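Local coordinates for viral macrophage inflammatory protein 2 (PDB 2FHT) that binds a wide range of host chemokine receptors, CXCR4 among them, and blocks infection by several strains of HIV-1, at residues Gly39-Thr44 and Gln49-Lys54. Numbering follows the deposited sequence.
Sequences GVIFLT and QVCADK
Val40 and Ala52 form one hydrogen-bonded pair of the antiparallel hairpin that joins the second and third strands of the chemokine fold, a hairpin that illustrates how two different surfaces are built from one backbone pattern. Val40 and Ala52 lie on one of these surfaces; Gln49, which has 70 Å² buried against the partner strand yet stays exposed overall, lies on the other. Two bonds grip the first pair: Val40 N gives its hydrogen to Ala52 O, and Ala52 N returns one to Val40 O at 2.8 Å. Two residues along, Phe42 and Val50 repeat the exchange, with Val50 N reaching Phe42 O at an N-H...O angle of 172°. Val40, Phe42, Val50 and Ala52 share one face, on which the helix 57-65 packs; Met63 meets Val40, while Val59 touches both Phe42 and Ala52. Here the methyl of Ala52 lies at the edge of the Phe42 ring, near its plane, with CB 3.4 Å from CE1. Lys54 folds back over Gly39 and Val40. Its CG sits between the backbone N and the carbonyl carbon (chi1 53°), and with chi2 extended this puts CD near Gly39 N; the bend at chi3 (-46°) then brings CE to 3.6 Å from Val40 CG1, the two side chains crossing at about a right angle. The other face carries Ile41, Leu43, Gln49 and Cys51, whose sulfur is bonded to Cys12 and so ties the hairpin to the N-terminal region. Gln49 lays its CB and CG against two neighbours, Ile41 and Leu43. The Gln49 and Leu43 side chains lie side by side, pointing the same way, while Gln49 CB meets Ile41 CG2 at 3.8 Å. The tightest touch of this trio is Leu43 CD2 against Gln49 CG, 3.5 Å apart.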
loop_
_atom_site.group_PDB
_atom_site.type_symbol
_atom_site.label_atom_id
_atom_site.label_comp_id
_atom_site.label_asym_id
_atom_site.label_seq_id
_atom_site.Cartn_x
_atom_site.Cartn_y
_atom_site.Cartn_z
ATOM N N GLY A 39 -3.852 -2.815 5.668
ATOM C CA GLY A 39 -3.584 -2.399 4.305
ATOM C C GLY A 39 -2.153 -2.234 3.859
ATOM O O GLY A 39 -1.215 -2.410 4.617
ATOM N N VAL A 40 -1.983 -2.047 2.562
ATOM C CA VAL A 40 -0.660 -1.812 2.003
ATOM C C VAL A 40 -0.771 -0.589 1.117
ATOM O O VAL A 40 -1.832 -0.313 0.565
ATOM C CB VAL A 40 -0.105 -3.010 1.171
ATOM C CG1 VAL A 40 0.155 -4.239 2.061
ATOM C CG2 VAL A 40 -1.024 -3.339 0.043
ATOM N N ILE A 41 0.295 0.189 1.052
ATOM C CA ILE A 41 0.310 1.374 0.212
ATOM C C ILE A 41 1.230 1.164 -0.996
ATOM O O ILE A 41 2.406 0.834 -0.833
ATOM C CB ILE A 41 0.795 2.614 1.004
ATOM C CG1 ILE A 41 -0.153 2.890 2.182
ATOM C CG2 ILE A 41 0.905 3.818 0.083
ATOM C CD1 ILE A 41 0.405 3.861 3.259
ATOM N N PHE A 42 0.677 1.281 -2.201
ATOM C CA PHE A 42 1.479 1.157 -3.411
ATOM C C PHE A 42 1.989 2.536 -3.793
ATOM O O PHE A 42 1.274 3.528 -3.640
ATOM C CB PHE A 42 0.667 0.569 -4.578
ATOM C CG PHE A 42 0.397 -0.897 -4.446
ATOM C CD1 PHE A 42 -0.856 -1.351 -4.055
ATOM C CD2 PHE A 42 1.425 -1.827 -4.626
ATOM C CE1 PHE A 42 -1.079 -2.700 -3.849
ATOM C CE2 PHE A 42 1.212 -3.177 -4.420
ATOM C CZ PHE A 42 -0.038 -3.622 -4.024
ATOM N N LEU A 43 3.256 2.617 -4.175
ATOM C CA LEU A 43 3.836 3.873 -4.604
ATOM C C LEU A 43 3.867 3.796 -6.104
ATOM O O LEU A 43 4.370 2.824 -6.663
ATOM C CB LEU A 43 5.250 4.047 -4.049
ATOM C CG LEU A 43 5.290 4.344 -2.549
ATOM C CD1 LEU A 43 6.712 4.283 -2.042
ATOM C CD2 LEU A 43 4.700 5.732 -2.290
ATOM N N THR A 44 3.227 4.747 -6.766
ATOM C CA THR A 44 3.214 4.734 -8.223
ATOM C C THR A 44 4.469 5.409 -8.745
ATOM O O THR A 44 5.194 6.068 -7.977
ATOM C CB THR A 44 1.926 5.390 -8.809
ATOM O OG1 THR A 44 1.939 6.812 -8.603
ATOM C CG2 THR A 44 0.671 4.775 -8.137
ATOM N N GLN A 49 0.549 7.678 -3.792
ATOM C CA GLN A 49 0.449 6.685 -2.709
ATOM C C GLN A 49 -0.969 6.112 -2.778
ATOM O O GLN A 49 -1.934 6.832 -2.511
ATOM C CB GLN A 49 0.633 7.351 -1.342
ATOM C CG GLN A 49 2.070 7.560 -0.921
ATOM C CD GLN A 49 2.194 8.196 0.447
ATOM O OE1 GLN A 49 1.573 7.754 1.409
ATOM N NE2 GLN A 49 2.966 9.278 0.530
ATOM N N VAL A 50 -1.103 4.829 -3.115
ATOM C CA VAL A 50 -2.429 4.200 -3.230
ATOM C C VAL A 50 -2.648 3.073 -2.208
ATOM O O VAL A 50 -1.862 2.138 -2.106
ATOM C CB VAL A 50 -2.685 3.663 -4.678
ATOM C CG1 VAL A 50 -4.114 3.205 -4.838
ATOM C CG2 VAL A 50 -2.367 4.724 -5.698
ATOM N N CYS A 51 -3.733 3.187 -1.456
ATOM C CA CYS A 51 -4.115 2.207 -0.444
ATOM C C CYS A 51 -4.764 0.985 -1.057
ATOM O O CYS A 51 -5.683 1.113 -1.882
ATOM C CB CYS A 51 -5.110 2.837 0.523
ATOM S SG CYS A 51 -4.302 3.671 1.894
ATOM N N ALA A 52 -4.347 -0.196 -0.617
ATOM C CA ALA A 52 -4.908 -1.414 -1.156
ATOM C C ALA A 52 -5.186 -2.450 -0.078
ATOM O O ALA A 52 -4.544 -2.462 0.964
ATOM C CB ALA A 52 -3.989 -1.978 -2.244
ATOM N N ASP A 53 -6.205 -3.272 -0.326
ATOM C CA ASP A 53 -6.670 -4.331 0.568
ATOM C C ASP A 53 -5.794 -5.541 0.345
ATOM O O ASP A 53 -5.920 -6.221 -0.680
ATOM C CB ASP A 53 -8.119 -4.693 0.211
ATOM C CG ASP A 53 -8.726 -5.746 1.131
ATOM O OD1 ASP A 53 -7.991 -6.456 1.837
ATOM O OD2 ASP A 53 -9.967 -5.860 1.146
ATOM N N LYS A 54 -4.959 -5.848 1.333
ATOM C CA LYS A 54 -4.043 -6.971 1.227
ATOM C C LYS A 54 -4.658 -8.378 1.158
ATOM O O LYS A 54 -3.941 -9.357 0.956
ATOM C CB LYS A 54 -2.980 -6.873 2.319
ATOM C CG LYS A 54 -3.529 -6.724 3.717
ATOM C CD LYS A 54 -2.511 -6.054 4.613
ATOM C CE LYS A 54 -1.115 -6.653 4.458
ATOM N NZ LYS A 54 -1.001 -8.024 5.027
#